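Local coordinates for protein TetR-family transcriptional regulator (Pectobacterium atrosepticum, PDB 2HYT) that probably binds operator DNA through an N-terminal helix-turn-helix domain and regulates transcription, as other TetR-family members do, at residues Ala19-Val24 / Ala61-Gln66; Ala69-Arg74 / Leu97-Glu102. All coordinates share one frame; numbering follows the deposited sequence.

Contact 1: residues Ala19-Val24 / Ala61-Gln66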
ATOM      1  N   ALA A  19     -24.623   5.501  -8.624  1.00 17.61           N
ATOM      2  CA  ALA A  19     -24.267   6.181  -9.844  1.00 18.81           C
ATOM      3  C   ALA A  19     -24.434   7.682  -9.648  1.00 17.37           C
ATOM      4  O   ALA A  19     -23.587   8.493 -10.064  1.00 20.99           O
ATOM      5  CB  ALA A  19     -25.149   5.671 -11.040  1.00 22.02           C
ATOM      6  N   THR A  20     -25.542   8.056  -8.987  1.00 18.96           N
ATOM      7  CA  THR A  20     -25.780   9.492  -8.723  1.00 18.62           C
ATOM      8  C   THR A  20     -24.755  10.060  -7.787  1.00 18.77           C
ATOM      9  O   THR A  20     -24.241  11.151  -8.007  1.00 19.13           O
ATOM     10  CB  THR A  20     -27.178   9.701  -8.152  1.00 21.36           C
ATOM     11  OG1 THR A  20     -28.091   9.382  -9.183  1.00 22.51           O
ATOM     12  CG2 THR A  20     -27.391  11.172  -7.655  1.00 23.55           C
ATOM     13  N   ALA A  21     -24.410   9.308  -6.739  1.00 17.53           N
ATOM     14  CA  ALA A  21     -23.365   9.787  -5.813  1.00 19.13           C
ATOM     15  C   ALA A  21     -22.070  10.024  -6.579  1.00 18.67           C
ATOM     16  O   ALA A  21     -21.404  11.031  -6.379  1.00 21.17           O
ATOM     17  CB  ALA A  21     -23.132   8.782  -4.660  1.00 19.79           C
ATOM     18  N   ARG A  22     -21.707   9.100  -7.474  1.00 20.60           N
ATOM     19  CA  ARG A  22     -20.512   9.291  -8.291  1.00 22.54           C
ATOM     20  C   ARG A  22     -20.571  10.558  -9.114  1.00 23.27           C
ATOM     21  O   ARG A  22     -19.575  11.297  -9.222  1.00 25.63           O
ATOM     22  CB  ARG A  22     -20.295   8.077  -9.207  1.00 23.62           C
ATOM     23  CG  ARG A  22     -19.728   6.919  -8.464  1.00 23.60           C
ATOM     24  CD  ARG A  22     -19.584   5.692  -9.364  1.00 22.93           C
ATOM     25  NE  ARG A  22     -18.523   5.830 -10.360  1.00 22.14           N
ATOM     26  CZ  ARG A  22     -18.233   4.878 -11.242  1.00 25.41           C
ATOM     27  NH1 ARG A  22     -18.953   3.763 -11.280  1.00 25.47           N
ATOM     28  NH2 ARG A  22     -17.251   5.031 -12.104  1.00 24.69           N
ATOM     29  N   LYS A  23     -21.723  10.837  -9.703  1.00 25.10           N
ATOM     30  CA  LYS A  23     -21.859  12.033 -10.548  1.00 27.43           C
ATOM     31  C   LYS A  23     -21.710  13.296  -9.708  1.00 27.13           C
ATOM     32  O   LYS A  23     -20.974  14.211 -10.082  1.00 27.60           O
ATOM     33  CB  LYS A  23     -23.198  12.028 -11.242  1.00 26.15           C
ATOM     34  CG  LYS A  23     -23.408  13.160 -12.224  1.00 35.35           C
ATOM     35  CD  LYS A  23     -24.688  12.897 -13.045  1.00 35.46           C
ATOM     36  CE  LYS A  23     -24.761  13.775 -14.273  1.00 47.30           C
ATOM     37  NZ  LYS A  23     -23.839  13.286 -15.350  1.00 51.27           N
ATOM     38  N   VAL A  24     -22.374  13.329  -8.556  1.00 23.51           N
ATOM     39  CA  VAL A  24     -22.308  14.520  -7.671  1.00 22.46           C
ATOM     40  C   VAL A  24     -20.915  14.714  -7.081  1.00 21.61           C
ATOM     41  O   VAL A  24     -20.386  15.839  -7.100  1.00 24.46           O
ATOM     42  CB  VAL A  24     -23.424  14.496  -6.602  1.00 23.31           C
ATOM     43  CG1 VAL A  24     -23.284  15.653  -5.615  1.00 23.08           C
ATOM     44  CG2 VAL A  24     -24.777  14.536  -7.315  1.00 21.47           C
ATOM     45  N   ALA A  61     -17.149   3.620   0.304  1.00 15.93           N
ATOM     46  CA  ALA A  61     -16.664   2.251   0.069  1.00 17.26           C
ATOM     47  C   ALA A  61     -17.388   1.598  -1.083  1.00 17.44           C
ATOM     48  O   ALA A  61     -16.776   0.922  -1.949  1.00 18.45           O
ATOM     49  CB  ALA A  61     -16.758   1.416   1.352  1.00 18.66           C
ATOM     50  N   ALA A  62     -18.691   1.860  -1.172  1.00 16.83           N
ATOM     51  CA  ALA A  62     -19.492   1.250  -2.199  1.00 18.06           C
ATOM     52  C   ALA A  62     -19.132   1.802  -3.583  1.00 17.48           C
ATOM     53  O   ALA A  62     -19.148   1.088  -4.555  1.00 19.01           O
ATOM     54  CB  ALA A  62     -20.997   1.427  -1.898  1.00 19.23           C
ATOM     55  N   VAL A  63     -18.901   3.110  -3.660  1.00 18.68           N
ATOM     56  CA  VAL A  63     -18.435   3.781  -4.872  1.00 16.76           C
ATOM     57  C   VAL A  63     -17.089   3.211  -5.289  1.00 20.31           C
ATOM     58  O   VAL A  63     -16.893   2.880  -6.468  1.00 20.60           O
ATOM     59  CB  VAL A  63     -18.342   5.280  -4.645  1.00 18.61           C
ATOM     60  CG1 VAL A  63     -17.530   5.951  -5.737  1.00 17.28           C
ATOM     61  CG2 VAL A  63     -19.794   5.906  -4.517  1.00 19.33           C
ATOM     62  N   VAL A  64     -16.167   3.105  -4.331  1.00 18.79           N
ATOM     63  CA  VAL A  64     -14.830   2.539  -4.615  1.00 19.07           C
ATOM     64  C   VAL A  64     -14.917   1.102  -5.178  1.00 20.34           C
ATOM     65  O   VAL A  64     -14.257   0.792  -6.183  1.00 21.53           O
ATOM     66  CB  VAL A  64     -13.930   2.606  -3.382  1.00 20.02           C
ATOM     67  CG1 VAL A  64     -12.718   1.717  -3.540  1.00 21.37           C
ATOM     68  CG2 VAL A  64     -13.534   4.080  -3.090  1.00 19.57           C
ATOM     69  N   GLU A  65     -15.744   0.254  -4.578  1.00 20.52           N
ATOM     70  CA  GLU A  65     -15.960  -1.099  -5.076  1.00 21.63           C
ATOM     71  C   GLU A  65     -16.359  -1.098  -6.562  1.00 20.47           C
ATOM     72  O   GLU A  65     -15.841  -1.902  -7.351  1.00 24.18           O
ATOM     73  CB  GLU A  65     -16.989  -1.822  -4.228  1.00 23.18           C
ATOM     74  CG  GLU A  65     -17.368  -3.195  -4.743  1.00 24.83           C
ATOM     75  CD  GLU A  65     -18.402  -3.889  -3.874  1.00 33.41           C
ATOM     76  OE1 GLU A  65     -19.354  -3.220  -3.389  1.00 42.73           O
ATOM     77  OE2 GLU A  65     -18.294  -5.124  -3.731  1.00 43.38           O
ATOM     78  N   GLN A  66     -17.270  -0.199  -6.959  1.00 18.62           N
ATOM     79  CA  GLN A  66     -17.705  -0.125  -8.354  0.50 20.58           C
ATOM     80  C   GLN A  66     -16.577   0.341  -9.252  1.00 20.68           C
ATOM     81  O   GLN A  66     -16.346  -0.221 -10.313  1.00 23.47           O
ATOM     82  CB  GLN A  66     -18.830   0.869  -8.540  0.50 20.32           C
ATOM     83  CG  GLN A  66     -20.201   0.359  -8.355  0.50 26.42           C
ATOM     84  CD  GLN A  66     -21.204   1.314  -8.973  0.50 28.52           C
ATOM     85  OE1 GLN A  66     -20.946   2.516  -9.094  0.50 29.76           O
ATOM     86  NE2 GLN A  66     -22.327   0.783  -9.415  0.50 32.12           N
TER
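In the TetR fold the three-helix DNA-binding domain is joined to the regulatory core by a long connecting helix, and here helix 7-28 of that domain packs across the connecting helix 56-81 through Arg22, Val63 and Gln66. The two short segments are nearly perpendicular, their axes 10.1 Å apart and crossing at -94°. Arg22 and Val63 have the nearest CA atoms across the crossing, 6.8 Å apart. Val63 turns both methyls to the first helix: CG1 rests against the Arg22 methylene CG at 3.6 Å, while CG2 lies more loosely by the same carbon and near CB of Ala21. Leu18 of the first helix and Ile108 of helix 103-117 also touch Val63.

Beyond CG the arginine chain bends at its third torsion, which brings NH1 alongside the Gln66 side chain. Its main charge partners lie further along: Glu104 pairs with NH2 and Glu70 with NH1. These two carboxylates probably set the direction of the guanidinium, and the Gln66 amide, in one of the two modelled conformers of that residue, adds a neutral, longer contact. Guanidinium and amide planes then stand 75° apart. Gln66 OE1 sits at the guanidinium edge, close to its plane, and receives the proton from above its own carbonyl plane rather than on a lone pair. In this conformer the bond from Arg22 NH1 to Gln66 OE1 measures 3.2 Å with an N-H...O angle of 155°.

Contact 2: residues Ala69-Arg74 / Leu97-Glu102. With EDO (1,2-ethanediol), chain E; EDO (1,2-ethanediol), chain D.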
ATOM      1  N   ALA A  69     -14.029  -2.430  -9.803  1.00 22.63           N
ATOM      2  CA  ALA A  69     -14.505  -3.409 -10.781  1.00 23.33           C
ATOM      3  C   ALA A  69     -14.330  -2.934 -12.204  1.00 24.02           C
ATOM      4  O   ALA A  69     -13.922  -3.699 -13.077  1.00 22.77           O
ATOM      5  CB  ALA A  69     -15.971  -3.818 -10.499  1.00 21.70           C
ATOM      6  N   GLU A  70     -14.632  -1.657 -12.430  1.00 20.72           N
ATOM      7  CA  GLU A  70     -14.437  -1.030 -13.730  1.00 21.68           C
ATOM      8  C   GLU A  70     -12.972  -1.002 -14.123  1.00 22.21           C
ATOM      9  O   GLU A  70     -12.637  -1.290 -15.264  1.00 21.45           O
ATOM     10  CB  GLU A  70     -15.023   0.369 -13.723  1.00 20.76           C
ATOM     11  CG  GLU A  70     -16.577   0.280 -13.630  1.00 20.49           C
ATOM     12  CD  GLU A  70     -17.267   1.619 -13.471  1.00 26.43           C
ATOM     13  OE1 GLU A  70     -16.625   2.659 -13.688  1.00 30.01           O
ATOM     14  OE2 GLU A  70     -18.458   1.635 -13.076  1.00 26.39           O
HETATM   15  N   MSE A  71     -12.119  -0.638 -13.179  1.00 21.27           N
HETATM   16  CA  MSE A  71     -10.670  -0.620 -13.433  1.00 20.55           C
HETATM   17  C   MSE A  71     -10.179  -2.021 -13.816  1.00 21.78           C
HETATM   18  O   MSE A  71      -9.430  -2.175 -14.793  1.00 22.89           O
HETATM   19  CB  MSE A  71      -9.929  -0.077 -12.216  1.00 22.66           C
HETATM   20  CG  MSE A  71     -10.163   1.373 -12.022  1.00 21.12           C
HETATM   21 SE   MSE A  71      -9.215   2.045 -10.436  0.75 26.75          SE
HETATM   22  CE  MSE A  71      -7.395   1.571 -10.991  1.00 30.21           C
ATOM     23  N   ASP A  72     -10.609  -3.015 -13.048  1.00 21.41           N
ATOM     24  CA  ASP A  72     -10.138  -4.385 -13.272  0.50 22.00           C
ATOM     25  C   ASP A  72     -10.510  -4.797 -14.698  1.00 23.06           C
ATOM     26  O   ASP A  72      -9.674  -5.391 -15.407  1.00 21.78           O
ATOM     27  CB  ASP A  72     -10.697  -5.360 -12.227  0.50 23.45           C
ATOM     28  CG  ASP A  72     -10.027  -6.743 -12.285  0.50 24.29           C
ATOM     29  OD1 ASP A  72     -10.330  -7.521 -13.205  0.50 33.87           O
ATOM     30  OD2 ASP A  72      -9.201  -7.068 -11.396  0.50 40.51           O
ATOM     31  N   GLU A  73     -11.724  -4.469 -15.123  1.00 25.07           N
ATOM     32  CA  GLU A  73     -12.206  -4.824 -16.467  1.00 25.66           C
ATOM     33  C   GLU A  73     -11.357  -4.173 -17.548  1.00 24.78           C
ATOM     34  O   GLU A  73     -10.958  -4.820 -18.524  1.00 21.71           O
ATOM     35  CB  GLU A  73     -13.661  -4.372 -16.625  1.00 26.45           C
ATOM     36  CG  GLU A  73     -14.266  -4.733 -17.951  1.00 31.20           C
ATOM     37  CD  GLU A  73     -15.785  -4.536 -17.959  1.00 36.60           C
ATOM     38  OE1 GLU A  73     -16.413  -4.727 -16.893  1.00 53.15           O
ATOM     39  OE2 GLU A  73     -16.331  -4.217 -19.039  1.00 58.05           O
ATOM     40  N   ARG A  74     -11.048  -2.901 -17.356  1.00 20.69           N
ATOM     41  CA  ARG A  74     -10.281  -2.135 -18.337  1.00 20.90           C
ATOM     42  C   ARG A  74      -8.840  -2.690 -18.490  1.00 20.37           C
ATOM     43  O   ARG A  74      -8.282  -2.849 -19.596  1.00 22.72           O
ATOM     44  CB  ARG A  74     -10.231  -0.664 -17.928  1.00 21.31           C
ATOM     45  CG  ARG A  74     -11.538   0.064 -18.151  1.00 24.86           C
ATOM     46  CD  ARG A  74     -11.453   1.493 -17.574  1.00 23.42           C
ATOM     47  NE  ARG A  74     -10.405   2.280 -18.208  1.00 26.07           N
ATOM     48  CZ  ARG A  74     -10.022   3.492 -17.804  1.00 25.54           C
ATOM     49  NH1 ARG A  74     -10.571   4.063 -16.761  1.00 26.92           N
ATOM     50  NH2 ARG A  74      -9.036   4.097 -18.428  1.00 26.63           N
ATOM     51  N   LEU A  97      -0.925   3.376 -13.975  1.00 17.71           N
ATOM     52  CA  LEU A  97      -0.391   4.678 -13.610  1.00 18.79           C
ATOM     53  C   LEU A  97      -1.124   5.822 -14.312  1.00 18.55           C
ATOM     54  O   LEU A  97      -1.392   6.863 -13.694  1.00 17.67           O
ATOM     55  CB  LEU A  97       1.093   4.763 -13.932  1.00 19.87           C
ATOM     56  CG  LEU A  97       2.002   3.759 -13.222  1.00 21.74           C
ATOM     57  CD1 LEU A  97       3.475   4.132 -13.455  1.00 20.17           C
ATOM     58  CD2 LEU A  97       1.702   3.683 -11.715  1.00 20.48           C
ATOM     59  N   GLU A  98      -1.413   5.641 -15.597  1.00 17.75           N
ATOM     60  CA  GLU A  98      -2.153   6.647 -16.397  1.00 18.69           C
ATOM     61  C   GLU A  98      -3.531   6.928 -15.782  1.00 20.21           C
ATOM     62  O   GLU A  98      -4.001   8.078 -15.806  1.00 18.95           O
ATOM     63  CB  GLU A  98      -2.304   6.178 -17.839  1.00 21.07           C
ATOM     64  CG  GLU A  98      -1.004   6.207 -18.578  1.00 20.19           C
ATOM     65  CD  GLU A  98      -1.004   5.465 -19.906  1.00 30.08           C
ATOM     66  OE1 GLU A  98      -1.953   4.702 -20.214  1.00 32.27           O
ATOM     67  OE2 GLU A  98      -0.006   5.655 -20.638  1.00 36.87           O
HETATM   68  N   MSE A  99      -4.154   5.914 -15.182  1.00 19.51           N
HETATM   69  CA  MSE A  99      -5.425   6.095 -14.488  1.00 18.71           C
HETATM   70  C   MSE A  99      -5.351   7.054 -13.319  1.00 17.38           C
HETATM   71  O   MSE A  99      -6.371   7.654 -12.945  1.00 19.65           O
HETATM   72  CB  MSE A  99      -5.919   4.761 -14.009  1.00 20.63           C
HETATM   73  CG  MSE A  99      -6.542   4.014 -15.038  1.00 18.58           C
HETATM   74 SE   MSE A  99      -6.924   2.149 -14.414  0.75 25.33          SE
HETATM   75  CE  MSE A  99      -7.736   1.642 -16.025  1.00 29.78           C
ATOM     76  N   ALA A 100      -4.159   7.259 -12.745  1.00 18.01           N
ATOM     77  CA  ALA A 100      -3.994   8.169 -11.608  1.00 19.27           C
ATOM     78  C   ALA A 100      -4.246   9.633 -11.977  1.00 19.34           C
ATOM     79  O   ALA A 100      -4.332  10.477 -11.088  1.00 22.88           O
ATOM     80  CB  ALA A 100      -2.613   8.038 -11.005  1.00 20.67           C
ATOM     81  N   LEU A 101      -4.304   9.936 -13.266  1.00 19.43           N
ATOM     82  CA  LEU A 101      -4.621  11.307 -13.711  1.00 21.27           C
ATOM     83  C   LEU A 101      -6.068  11.455 -14.156  1.00 21.47           C
ATOM     84  O   LEU A 101      -6.499  12.566 -14.498  1.00 22.04           O
ATOM     85  CB  LEU A 101      -3.693  11.737 -14.828  1.00 22.71           C
ATOM     86  CG  LEU A 101      -2.191  11.796 -14.476  1.00 23.51           C
ATOM     87  CD1 LEU A 101      -1.378  12.388 -15.661  1.00 25.01           C
ATOM     88  CD2 LEU A 101      -1.937  12.567 -13.178  1.00 26.86           C
ATOM     89  N   GLU A 102      -6.841  10.375 -14.181  1.00 19.01           N
ATOM     90  CA  GLU A 102      -8.255  10.499 -14.515  1.00 19.21           C
ATOM     91  C   GLU A 102      -8.971  11.085 -13.311  1.00 18.48           C
ATOM     92  O   GLU A 102      -8.800  10.619 -12.187  1.00 20.39           O
ATOM     93  CB  GLU A 102      -8.843   9.121 -14.889  1.00 20.86           C
ATOM     94  CG  GLU A 102      -8.153   8.517 -16.100  1.00 22.92           C
ATOM     95  CD  GLU A 102      -8.742   7.201 -16.542  1.00 24.16           C
ATOM     96  OE1 GLU A 102      -9.767   6.758 -15.942  1.00 25.89           O
ATOM     97  OE2 GLU A 102      -8.192   6.608 -17.514  1.00 29.16           O
TER
HETATM   98  C1  EDO E 200      -6.363   3.691 -19.224  1.00 51.81           C
HETATM   99  O1  EDO E 200      -6.511   2.616 -20.165  1.00 43.96           O
HETATM  100  C2  EDO E 200      -4.965   4.260 -19.162  1.00 41.24           C
HETATM  101  O2  EDO E 200      -4.855   5.354 -20.086  1.00 52.17           O
HETATM  102  C1  EDO D 199     -13.355   3.637 -13.639  1.00 36.26           C
HETATM  103  O1  EDO D 199     -12.909   3.189 -14.927  1.00 41.82           O
HETATM  104  C2  EDO D 199     -13.989   5.012 -13.861  1.00 45.93           C
HETATM  105  O2  EDO D 199     -13.375   6.005 -13.052  1.00 37.02           O
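Segment 69-74 is regular helix, whereas 97-102 is the end of helix 85-98 and the turn after it; their backbones stay well apart, the nearest CA atoms, those of Met71 and Met99, being 8.6 Å from each other. Long side chains span the gap. Met99, a selenomethionine like Met71, reaches out fully extended (chi3 179°) and lays its CE methyl over the centre of one face of the Arg74 guanidinium, 3.4 Å from CZ. Its selenium meets the Met71 methyl, with SE to CE 3.5 Å, as the two chains run alongside each other, pointing opposite ways; Ile105 touches both.

Arg74 and Glu102 approach head-on, their guanidinium and carboxylate planes only 6° apart. Arg74 NH1 donates to the syn lone pair of Glu102 OE1 at 2.9 Å, almost straight at 177°. NH2 is modelled beside OE2, but its position is doubtful because it crowds a neighbouring ethanediol. Another 1,2-ethanediol, probably from the crystallisation liquor, takes a further hydrogen bond from Arg74 NH1 through O1 at 3.1 Å. By this salt bridge, bidentate if the NH2 arm holds, Glu102 at the N-cap of helix 103-117 ties the connecting helix to an interhelical turn of the TetR regulatory domain.

How the contacts relate
Contacts 1 and 2 follow one another along helix 56-81, their centres 15 Å apart: 19-24 / 61-66 holds the DNA-binding domain to this helix, and 69-74 / 97-102 holds the helix to the regulatory core. A salt bridge joins them directly, Arg22 NH1 of contact 1 lying 2.8 Å from Glu70 OE2 of contact 2. Helix 103-117 borders both, giving Ile108 to the first and Ile105 to the second, while its Glu104 pairs with Arg22. The ethanediol bonded to Arg74 NH1 also comes within about 4 Å of the nearest Arg22 side-chain atom, so one solvent molecule touches both contacts. Arg22 thus joins the DNA-binding domain, connecting helix and helix 103-117; Arg74-Glu102 is a separate salt bridge.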